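Glyoxalase family protein (Listeria monocytogenes, PDB 2P7O) catalyses the hydration of the antibiotic fosfomycin with the help of manganese, and so confers resistance to the drug. Local coordinates at residues I8-K13 and H115-H120; E78-T83 and E103-Y108; E92-R97 and Y108-D113. All blocks are in the same frame, centred on the assembly; numbering follows the deposited sequence.

Contact 1 of 3, residues I8-K13 and H115-H120. With MN (manganese (II) ion), chain C.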
loop_
_atom_site.group_PDB
_atom_site.type_symbol
_atom_site.label_atom_id
_atom_site.label_comp_id
_atom_site.label_asym_id
_atom_site.label_seq_id
_atom_site.Cartn_x
_atom_site.Cartn_y
_atom_site.Cartn_z
ATOM N N ILE A 8 -1.553 1.462 -6.451
ATOM C CA ILE A 8 -0.366 1.318 -5.609
ATOM C C ILE A 8 0.791 0.920 -6.515
ATOM O O ILE A 8 0.551 0.119 -7.431
ATOM C CB ILE A 8 -0.671 0.209 -4.610
ATOM C CG1 ILE A 8 -1.828 0.599 -3.658
ATOM C CG2 ILE A 8 0.550 -0.150 -3.803
ATOM C CD1 ILE A 8 -2.191 -0.567 -2.734
ATOM N N THR A 9 1.957 1.459 -6.315
ATOM C CA THR A 9 3.116 1.135 -7.144
ATOM C C THR A 9 4.165 0.486 -6.239
ATOM O O THR A 9 4.562 1.060 -5.210
ATOM C CB THR A 9 3.641 2.431 -7.808
ATOM O OG1 THR A 9 2.674 2.786 -8.826
ATOM C CG2 THR A 9 5.031 2.249 -8.408
ATOM N N LEU A 10 4.580 -0.725 -6.629
ATOM C CA LEU A 10 5.636 -1.421 -5.897
ATOM C C LEU A 10 6.899 -1.465 -6.741
ATOM O O LEU A 10 6.744 -1.761 -7.947
ATOM C CB LEU A 10 5.199 -2.851 -5.503
ATOM C CG LEU A 10 4.011 -2.757 -4.509
ATOM C CD1 LEU A 10 3.583 -4.129 -4.005
ATOM C CD2 LEU A 10 4.275 -1.858 -3.302
ATOM N N ILE A 11 8.064 -1.247 -6.122
ATOM C CA ILE A 11 9.347 -1.329 -6.871
ATOM C C ILE A 11 9.992 -2.697 -6.587
ATOM O O ILE A 11 9.966 -3.216 -5.456
ATOM C CB ILE A 11 10.358 -0.249 -6.434
ATOM C CG1 ILE A 11 9.762 1.168 -6.477
ATOM C CG2 ILE A 11 11.602 -0.354 -7.313
ATOM C CD1 ILE A 11 9.447 1.583 -7.911
ATOM N N VAL A 12 10.416 -3.341 -7.685
ATOM C CA VAL A 12 10.888 -4.705 -7.575
ATOM C C VAL A 12 12.092 -4.963 -8.484
ATOM O O VAL A 12 12.270 -4.322 -9.512
ATOM C CB VAL A 12 9.827 -5.752 -7.940
ATOM C CG1 VAL A 12 8.617 -5.644 -7.026
ATOM C CG2 VAL A 12 9.457 -5.670 -9.414
ATOM N N LYS A 13 12.935 -5.917 -8.094
ATOM C CA LYS A 13 14.133 -6.207 -8.852
ATOM C C LYS A 13 13.906 -6.890 -10.190
ATOM O O LYS A 13 14.574 -6.594 -11.206
ATOM C CB LYS A 13 15.104 -7.078 -8.009
ATOM C CG LYS A 13 16.415 -7.332 -8.727
ATOM C CD LYS A 13 17.560 -6.932 -7.838
ATOM C CE LYS A 13 18.883 -6.806 -8.600
ATOM N NZ LYS A 13 19.235 -5.350 -8.699
ATOM N N HIS A 115 8.511 -6.979 0.439
ATOM C CA HIS A 115 7.201 -6.404 0.754
ATOM C C HIS A 115 6.358 -7.438 1.528
ATOM O O HIS A 115 6.104 -8.562 1.038
ATOM C CB HIS A 115 6.457 -6.167 -0.577
ATOM C CG HIS A 115 7.072 -5.187 -1.515
ATOM N ND1 HIS A 115 7.644 -5.497 -2.736
ATOM C CD2 HIS A 115 7.102 -3.822 -1.442
ATOM C CE1 HIS A 115 8.092 -4.371 -3.307
ATOM N NE2 HIS A 115 7.757 -3.340 -2.543
ATOM N N LEU A 116 5.763 -7.042 2.650
ATOM C CA LEU A 116 4.809 -7.859 3.402
ATOM C C LEU A 116 3.387 -7.743 2.846
ATOM O O LEU A 116 2.869 -6.663 2.553
ATOM C CB LEU A 116 4.863 -7.397 4.848
ATOM C CG LEU A 116 4.035 -8.275 5.807
ATOM C CD1 LEU A 116 4.531 -9.722 5.815
ATOM C CD2 LEU A 116 4.191 -7.659 7.183
ATOM N N PHE A 117 2.782 -8.927 2.681
ATOM C CA PHE A 117 1.400 -8.991 2.206
ATOM C C PHE A 117 0.625 -9.859 3.192
ATOM O O PHE A 117 1.184 -10.649 3.966
ATOM C CB PHE A 117 1.334 -9.750 0.870
ATOM C CG PHE A 117 1.740 -8.874 -0.313
ATOM C CD1 PHE A 117 3.021 -8.943 -0.853
ATOM C CD2 PHE A 117 0.849 -7.977 -0.873
ATOM C CE1 PHE A 117 3.418 -8.147 -1.932
ATOM C CE2 PHE A 117 1.200 -7.165 -1.950
ATOM C CZ PHE A 117 2.488 -7.274 -2.498
ATOM N N GLU A 118 -0.678 -9.683 3.179
ATOM C CA GLU A 118 -1.564 -10.438 4.047
ATOM C C GLU A 118 -2.794 -10.828 3.221
ATOM O O GLU A 118 -3.354 -10.028 2.487
ATOM C CB GLU A 118 -1.927 -9.599 5.270
ATOM C CG GLU A 118 -2.959 -10.195 6.221
ATOM C CD GLU A 118 -3.393 -9.293 7.360
ATOM O OE1 GLU A 118 -2.998 -8.091 7.350
ATOM O OE2 GLU A 118 -4.134 -9.787 8.253
ATOM N N LEU A 119 -3.214 -12.082 3.389
ATOM C CA LEU A 119 -4.567 -12.502 3.024
ATOM C C LEU A 119 -5.409 -12.657 4.296
ATOM O O LEU A 119 -5.037 -13.378 5.231
ATOM C CB LEU A 119 -4.405 -13.847 2.283
ATOM C CG LEU A 119 -3.750 -13.647 0.902
ATOM C CD1 LEU A 119 -3.595 -15.025 0.262
ATOM C CD2 LEU A 119 -4.512 -12.719 -0.022
ATOM N N HIS A 120 -6.448 -11.849 4.380
ATOM C CA HIS A 120 -7.153 -11.678 5.645
ATOM C C HIS A 120 -8.550 -12.251 5.451
ATOM O O HIS A 120 -9.270 -11.742 4.585
ATOM C CB HIS A 120 -7.157 -10.170 5.958
ATOM C CG HIS A 120 -7.955 -9.782 7.178
ATOM N ND1 HIS A 120 -7.385 -9.190 8.297
ATOM C CD2 HIS A 120 -9.299 -9.743 7.409
ATOM C CE1 HIS A 120 -8.330 -8.934 9.180
ATOM N NE2 HIS A 120 -9.508 -9.295 8.672
HETATM MN MN MN C . -3.123 -6.409 8.686
HETATM O O HOH W 1 -4.354 -7.774 9.880
#
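The imidazole ring of His115 carries Leu10 on one face, with CD1 of Leu10 lying 4.3 Å above the plane over the ring centre. In that plane, Ile11 O meets the His115 CE1 edge at 3.1 Å, beside Val12 CG1. Leu10 CD1 also reaches Phe117 CZ at an oblique approach, 3.7 Å away. A branched leucine suits this place because one side chain can pack against two rings. Its CB already points at the 115-120 segment, and with CG anti to the carbonyl carbon (chi1 -65°) CD2 lies against the imidazole while CD1 goes on to Phe117. The ring nitrogens of His115 are both used: ND1 pairs with Asp111 OD1, and NE2 with Asn68 OD1 of the second subunit. Further along, the extended Glu118 binds manganese through OE1 at 2.2 Å, while its OE2 accepts a hydrogen from the metal-bound water. His69 and Glu126 of the same chain, and His7 of the second subunit, are the other protein ligands. The contact thus joins the two four-stranded sheets of this glyoxalase-like chain: strand 4-12 borders strand 52-58 in one sheet and pairs with a strand of the second subunit, whereas strand 116-120 runs between strands 69-73 and 106-110 in the other.

Contact 2 of 3, residues E78-T83 and E103-Y108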
loop_
_atom_site.group_PDB
_atom_site.type_symbol
_atom_site.label_atom_id
_atom_site.label_comp_id
_atom_site.label_asym_id
_atom_site.label_seq_id
_atom_site.Cartn_x
_atom_site.Cartn_y
_atom_site.Cartn_z
ATOM N N GLU A 78 -11.193 -20.447 2.132
ATOM C CA GLU A 78 -10.100 -20.515 1.148
ATOM C C GLU A 78 -8.726 -20.388 1.822
ATOM O O GLU A 78 -7.685 -20.409 1.155
ATOM C CB GLU A 78 -10.206 -19.260 0.236
ATOM C CG GLU A 78 -11.594 -19.110 -0.406
ATOM C CD GLU A 78 -11.656 -17.869 -1.285
ATOM O OE1 GLU A 78 -11.810 -18.097 -2.500
ATOM O OE2 GLU A 78 -11.473 -16.709 -0.817
ATOM N N VAL A 79 -8.701 -20.156 3.134
ATOM C CA VAL A 79 -7.398 -19.916 3.790
ATOM C C VAL A 79 -6.403 -21.045 3.584
ATOM O O VAL A 79 -5.246 -20.745 3.288
ATOM C CB VAL A 79 -7.590 -19.724 5.309
ATOM C CG1 VAL A 79 -6.233 -19.675 6.038
ATOM C CG2 VAL A 79 -8.374 -18.429 5.572
ATOM N N ASP A 80 -6.769 -22.294 3.823
ATOM C CA ASP A 80 -5.802 -23.383 3.652
ATOM C C ASP A 80 -5.329 -23.542 2.213
ATOM O O ASP A 80 -4.156 -23.800 1.893
ATOM C CB ASP A 80 -6.418 -24.709 4.209
ATOM C CG ASP A 80 -6.719 -24.546 5.697
ATOM O OD1 ASP A 80 -5.773 -24.341 6.503
ATOM O OD2 ASP A 80 -7.878 -24.517 6.190
ATOM N N GLU A 81 -6.229 -23.359 1.253
ATOM C CA GLU A 81 -5.885 -23.430 -0.169
ATOM C C GLU A 81 -4.877 -22.353 -0.569
ATOM O O GLU A 81 -3.898 -22.610 -1.297
ATOM C CB GLU A 81 -7.165 -23.288 -1.025
ATOM C CG GLU A 81 -7.085 -23.996 -2.378
ATOM C CD GLU A 81 -6.700 -23.003 -3.462
ATOM O OE1 GLU A 81 -7.612 -22.199 -3.758
ATOM O OE2 GLU A 81 -5.509 -23.019 -3.864
ATOM N N TYR A 82 -5.120 -21.123 -0.116
ATOM C CA TYR A 82 -4.140 -20.061 -0.410
ATOM C C TYR A 82 -2.827 -20.363 0.287
ATOM O O TYR A 82 -1.754 -20.045 -0.203
ATOM C CB TYR A 82 -4.691 -18.676 0.003
ATOM C CG TYR A 82 -5.553 -18.038 -1.068
ATOM C CD1 TYR A 82 -6.940 -18.032 -0.996
ATOM C CD2 TYR A 82 -5.015 -17.348 -2.151
ATOM C CE1 TYR A 82 -7.747 -17.442 -1.939
ATOM C CE2 TYR A 82 -5.796 -16.763 -3.106
ATOM C CZ TYR A 82 -7.164 -16.797 -3.005
ATOM O OH TYR A 82 -7.956 -16.205 -3.990
ATOM N N THR A 83 -2.924 -20.926 1.508
ATOM C CA THR A 83 -1.680 -21.250 2.196
ATOM C C THR A 83 -0.819 -22.180 1.345
ATOM O O THR A 83 0.419 -22.051 1.266
ATOM C CB THR A 83 -1.942 -21.860 3.576
ATOM O OG1 THR A 83 -2.573 -20.852 4.408
ATOM C CG2 THR A 83 -0.647 -22.255 4.272
ATOM N N GLU A 103 -11.995 -17.081 15.866
ATOM C CA GLU A 103 -10.953 -16.068 15.580
ATOM C C GLU A 103 -10.764 -16.138 14.070
ATOM O O GLU A 103 -10.775 -17.209 13.447
ATOM C CB GLU A 103 -9.719 -16.402 16.403
ATOM C CG GLU A 103 -8.635 -15.346 16.550
ATOM C CD GLU A 103 -7.271 -16.004 16.730
ATOM O OE1 GLU A 103 -7.252 -17.253 16.904
ATOM O OE2 GLU A 103 -6.232 -15.319 16.663
ATOM N N GLY A 104 -10.663 -15.016 13.386
ATOM C CA GLY A 104 -10.485 -15.137 11.951
ATOM C C GLY A 104 -8.993 -15.303 11.693
ATOM O O GLY A 104 -8.116 -14.988 12.501
ATOM N N ARG A 105 -8.733 -15.882 10.539
ATOM C CA ARG A 105 -7.383 -16.236 10.101
ATOM C C ARG A 105 -6.861 -15.267 9.051
ATOM O O ARG A 105 -7.582 -14.726 8.224
ATOM C CB ARG A 105 -7.482 -17.648 9.471
ATOM C CG ARG A 105 -8.130 -18.645 10.460
ATOM C CD ARG A 105 -8.334 -19.974 9.721
ATOM N NE ARG A 105 -7.012 -20.610 9.502
ATOM C CZ ARG A 105 -6.837 -21.710 8.800
ATOM N NH1 ARG A 105 -7.878 -22.249 8.157
ATOM N NH2 ARG A 105 -5.594 -22.208 8.687
ATOM N N SER A 106 -5.572 -14.990 9.202
ATOM C CA SER A 106 -4.755 -14.295 8.225
ATOM C C SER A 106 -3.514 -15.141 7.909
ATOM O O SER A 106 -2.956 -15.852 8.768
ATOM C CB SER A 106 -4.377 -12.903 8.775
ATOM O OG SER A 106 -5.512 -12.053 8.702
ATOM N N ILE A 107 -3.101 -14.940 6.658
ATOM C CA ILE A 107 -1.812 -15.394 6.181
ATOM C C ILE A 107 -0.902 -14.208 5.834
ATOM O O ILE A 107 -1.228 -13.310 5.055
ATOM C CB ILE A 107 -1.988 -16.217 4.898
ATOM C CG1 ILE A 107 -3.206 -17.149 4.941
ATOM C CG2 ILE A 107 -0.710 -16.941 4.574
ATOM C CD1 ILE A 107 -3.526 -17.710 3.540
ATOM N N TYR A 108 0.261 -14.196 6.470
ATOM C CA TYR A 108 1.229 -13.134 6.246
ATOM C C TYR A 108 2.446 -13.731 5.567
ATOM O O TYR A 108 2.944 -14.765 6.042
ATOM C CB TYR A 108 1.659 -12.619 7.624
ATOM C CG TYR A 108 0.692 -11.672 8.283
ATOM C CD1 TYR A 108 -0.224 -12.130 9.208
ATOM C CD2 TYR A 108 0.729 -10.311 8.010
ATOM C CE1 TYR A 108 -1.115 -11.278 9.832
ATOM C CE2 TYR A 108 -0.150 -9.445 8.661
ATOM C CZ TYR A 108 -1.061 -9.935 9.586
ATOM O OH TYR A 108 -1.941 -9.055 10.216
#
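Arg105 leans across to Val79 and Asp80 where helix 79-89 packs on the sheet that holds strand 106-110, in a chain of the glyoxalase (vicinal oxygen chelate) superfamily. The axes of helix 79-83 and strand 106-108 run almost in the same direction, 14° apart and 9.3 Å from each other, a separation that side chains must fill.

Followed outward, Arg105 begins with CB against the methyls of Val79, 4.1 Å from Val79 CG2. The chain then turns at chi3 (71°), and this bend lays the guanidinium flat over the valine: Val79 CG1 sits 3.5 Å above the plane, over its centre. NE, on the way, forms a salt bridge with Glu96, so the group is held from a second direction. At the tip the grip on Asp80 is end-on and doubled. NH1 gives a hydrogen to Asp80 OD2 at 3.0 Å, and NH2 gives one to Asp80 OD1 at 3.1 Å. Both oxygens lie in the guanidinium plane, but the carboxylate is turned 49° against it, and neither oxygen is met in the carboxylate plane: NH1 reaches OD2 from above it, and NH2 comes to OD1 on the syn side but well out of it. Arginine suits the place because its long apolar stem covers valine while its flat cationic end serves two acids, which probably stabilises its charge.

Deeper in, the interface becomes apolar. Ile107 points toward the helix and slots its end between successive turns, with CD1 touching Tyr82 CB at 3.8 Å and CG1 lying near Val79 CG1. The single ethyl arm of Ile107, CG1 to CD1, reaches in close to the helix backbone, and CD1 meets Val79 O at 3.5 Å and Thr83 OG1 at 3.4 Å.

Contact 3 of 3, residues E92-R97 and Y108-D113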
loop_
_atom_site.group_PDB
_atom_site.type_symbol
_atom_site.label_atom_id
_atom_site.label_comp_id
_atom_site.label_asym_id
_atom_site.label_seq_id
_atom_site.Cartn_x
_atom_site.Cartn_y
_atom_site.Cartn_z
ATOM N N GLU A 92 8.825 -16.504 1.620
ATOM C CA GLU A 92 8.911 -16.619 3.086
ATOM C C GLU A 92 7.490 -16.382 3.599
ATOM O O GLU A 92 6.795 -15.459 3.164
ATOM C CB GLU A 92 9.857 -15.526 3.565
ATOM C CG GLU A 92 9.726 -15.220 5.036
ATOM C CD GLU A 92 10.846 -14.396 5.615
ATOM O OE1 GLU A 92 11.983 -14.511 5.092
ATOM O OE2 GLU A 92 10.589 -13.733 6.643
ATOM N N MET A 93 7.072 -17.203 4.563
ATOM C CA MET A 93 5.742 -17.065 5.123
ATOM C C MET A 93 5.840 -17.136 6.651
ATOM O O MET A 93 6.566 -18.022 7.109
ATOM C CB MET A 93 4.852 -18.225 4.648
ATOM C CG MET A 93 3.541 -18.215 5.401
ATOM S SD MET A 93 2.548 -19.708 5.241
ATOM C CE MET A 93 1.637 -19.250 3.758
ATOM N N LYS A 94 5.110 -16.258 7.313
ATOM C CA LYS A 94 4.977 -16.302 8.772
ATOM C C LYS A 94 3.883 -17.327 9.119
ATOM O O LYS A 94 2.699 -16.985 8.961
ATOM C CB LYS A 94 4.654 -14.912 9.341
ATOM C CG LYS A 94 5.574 -13.840 8.724
ATOM C CD LYS A 94 5.723 -12.639 9.647
ATOM C CE LYS A 94 7.071 -12.691 10.365
ATOM N NZ LYS A 94 7.980 -11.621 9.866
ATOM N N PRO A 95 4.264 -18.527 9.527
ATOM C CA PRO A 95 3.366 -19.658 9.764
ATOM C C PRO A 95 2.244 -19.393 10.767
ATOM O O PRO A 95 2.445 -18.835 11.837
ATOM C CB PRO A 95 4.251 -20.795 10.257
ATOM C CG PRO A 95 5.663 -20.390 10.002
ATOM C CD PRO A 95 5.695 -18.897 9.761
ATOM N N GLU A 96 1.051 -19.881 10.465
ATOM C CA GLU A 96 -0.098 -19.654 11.335
ATOM C C GLU A 96 0.200 -20.244 12.714
ATOM O O GLU A 96 0.897 -21.260 12.784
ATOM C CB GLU A 96 -1.345 -20.274 10.679
ATOM C CG GLU A 96 -2.647 -19.679 11.216
ATOM C CD GLU A 96 -3.888 -20.432 10.787
ATOM O OE1 GLU A 96 -3.891 -21.692 10.791
ATOM O OE2 GLU A 96 -4.909 -19.740 10.534
ATOM N N ARG A 97 -0.192 -19.558 13.764
ATOM C CA ARG A 97 -0.042 -20.045 15.140
ATOM C C ARG A 97 -1.211 -20.928 15.523
ATOM O O ARG A 97 -2.214 -20.962 14.794
ATOM C CB ARG A 97 -0.041 -18.788 16.032
ATOM C CG ARG A 97 1.102 -17.853 15.616
ATOM C CD ARG A 97 2.369 -18.341 16.312
ATOM N NE ARG A 97 3.501 -17.487 15.993
ATOM C CZ ARG A 97 4.243 -16.754 16.804
ATOM N NH1 ARG A 97 4.001 -16.682 18.115
ATOM N NH2 ARG A 97 5.268 -16.042 16.328
ATOM N N TYR A 108 0.261 -14.196 6.470
ATOM C CA TYR A 108 1.229 -13.134 6.246
ATOM C C TYR A 108 2.446 -13.731 5.567
ATOM O O TYR A 108 2.944 -14.765 6.042
ATOM C CB TYR A 108 1.659 -12.619 7.624
ATOM C CG TYR A 108 0.692 -11.672 8.283
ATOM C CD1 TYR A 108 -0.224 -12.130 9.208
ATOM C CD2 TYR A 108 0.729 -10.311 8.010
ATOM C CE1 TYR A 108 -1.115 -11.278 9.832
ATOM C CE2 TYR A 108 -0.150 -9.445 8.661
ATOM C CZ TYR A 108 -1.061 -9.935 9.586
ATOM O OH TYR A 108 -1.941 -9.055 10.216
ATOM N N PHE A 109 2.866 -13.105 4.477
ATOM C CA PHE A 109 3.920 -13.672 3.647
ATOM C C PHE A 109 4.575 -12.564 2.832
ATOM O O PHE A 109 4.058 -11.440 2.681
ATOM C CB PHE A 109 3.364 -14.776 2.718
ATOM C CG PHE A 109 2.244 -14.272 1.808
ATOM C CD1 PHE A 109 2.409 -14.025 0.458
ATOM C CD2 PHE A 109 0.997 -14.074 2.351
ATOM C CE1 PHE A 109 1.371 -13.569 -0.339
ATOM C CE2 PHE A 109 -0.085 -13.656 1.594
ATOM C CZ PHE A 109 0.097 -13.437 0.248
ATOM N N TYR A 110 5.791 -12.768 2.357
ATOM C CA TYR A 110 6.501 -11.701 1.645
ATOM C C TYR A 110 6.533 -12.011 0.160
ATOM O O TYR A 110 6.252 -13.160 -0.173
ATOM C CB TYR A 110 8.004 -11.655 2.076
ATOM C CG TYR A 110 8.105 -11.336 3.545
ATOM C CD1 TYR A 110 7.926 -12.383 4.466
ATOM C CD2 TYR A 110 8.284 -10.031 3.997
ATOM C CE1 TYR A 110 7.996 -12.112 5.822
ATOM C CE2 TYR A 110 8.333 -9.781 5.382
ATOM C CZ TYR A 110 8.171 -10.814 6.256
ATOM O OH TYR A 110 8.247 -10.584 7.609
ATOM N N ASP A 111 6.868 -11.009 -0.663
ATOM C CA ASP A 111 7.084 -11.347 -2.082
ATOM C C ASP A 111 8.564 -11.670 -2.280
ATOM O O ASP A 111 9.187 -12.188 -1.343
ATOM C CB ASP A 111 6.621 -10.272 -3.055
ATOM C CG ASP A 111 7.252 -8.905 -2.811
ATOM O OD1 ASP A 111 6.936 -7.968 -3.614
ATOM O OD2 ASP A 111 8.059 -8.784 -1.886
ATOM N N PHE A 112 9.101 -11.328 -3.436
ATOM C CA PHE A 112 10.534 -11.589 -3.656
ATOM C C PHE A 112 11.347 -10.329 -3.385
ATOM O O PHE A 112 12.549 -10.339 -3.645
ATOM C CB PHE A 112 10.736 -12.013 -5.118
ATOM C CG PHE A 112 10.068 -13.337 -5.476
ATOM C CD1 PHE A 112 9.011 -13.452 -6.366
ATOM C CD2 PHE A 112 10.532 -14.515 -4.903
ATOM C CE1 PHE A 112 8.442 -14.675 -6.659
ATOM C CE2 PHE A 112 9.955 -15.744 -5.187
ATOM C CZ PHE A 112 8.922 -15.844 -6.099
ATOM N N ASP A 113 10.710 -9.275 -2.858
ATOM C CA ASP A 113 11.423 -7.988 -2.712
ATOM C C ASP A 113 11.130 -7.370 -1.344
ATOM O O ASP A 113 11.045 -6.117 -1.241
ATOM C CB ASP A 113 10.916 -7.037 -3.825
ATOM C CG ASP A 113 11.374 -7.576 -5.179
ATOM O OD1 ASP A 113 12.540 -7.328 -5.574
ATOM O OD2 ASP A 113 10.603 -8.301 -5.858
HETATM O O HOH W 2 10.079 -14.271 0.031
#
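Lys94 N donates to Tyr108 O at 2.9 Å, tying the short strand 93-94 to strand 106-110 in an antiparallel beta hairpin at the edge of the sheet. Tyr110 N completes the pairing with a straight bond to Glu92 O, 3.0 Å long with an angle of 165° at the hydrogen. Between these bonds Met93 and Phe109 form a non-hydrogen-bonded pair, their CB atoms 4.2 Å apart on the face that helix 79-89 covers. Phe109 CG lies between its own backbone N and carbonyl carbon (chi1 58°), which swings the ring away from Met93 toward Phe21 of helix 15-26 and Ile86. Large apolar residues suit this buried face; Met93, unbranched and flexible, extends over Thr83 and Ile86.

Tyr110 and the charged residues beside it dominate the rest. Glu92 runs alongside the tyrosine, pointing the same way, and its CG packs 3.4 Å from Tyr110 CD1. The carboxylate is turned 70° from the ring plane, with OE2 reaching CE1 obliquely, while OE1 forms a salt bridge with Arg65. Arg65 also makes a cation-pi contact with Tyr110, so the acid and the ring share one positive partner. Lys94, two residues on and on the same face as Tyr108, crosses Tyr110 at a slant and curls back through two bends, bringing NZ to the ring edge, in its plane, next to the hydroxyl; the modelled separation is too short to be taken at face value. Tyr108 turns its ring out of the hairpin, and its OH pairs with Glu126, a manganese ligand.

Past the strand end, Asp111 shapes an Asx turn by accepting from Asp113 N through OD2, and water 2 bridges the segments, giving a hydrogen to Asp111 O at 2.6 Å and receiving one from Glu92 N.

Strand 106-110 unites contacts 2 and 3, which share Tyr108 and have centres about 12 Å apart; Met93 CE of contact 3 touches Ile107 CG2 of contact 2 at 3.4 Å. Contact 1 joins through the neighbouring strand 116-120, since Leu119 O meets Ile107 N at 2.9 Å and Phe117 N meets Phe109 O at 2.8 Å, both probable hydrogen bonds. The centre of contact 1 lies about 17 Å from that of contact 2 and about 11 Å from that of contact 3. Residues beside the packing reach the manganese site: Glu118 binds the metal, Ser106 of 103-108 probably bonds to Glu118 OE2, and the nearest side-chain atom of Tyr108 lies about 3 Å from the metal.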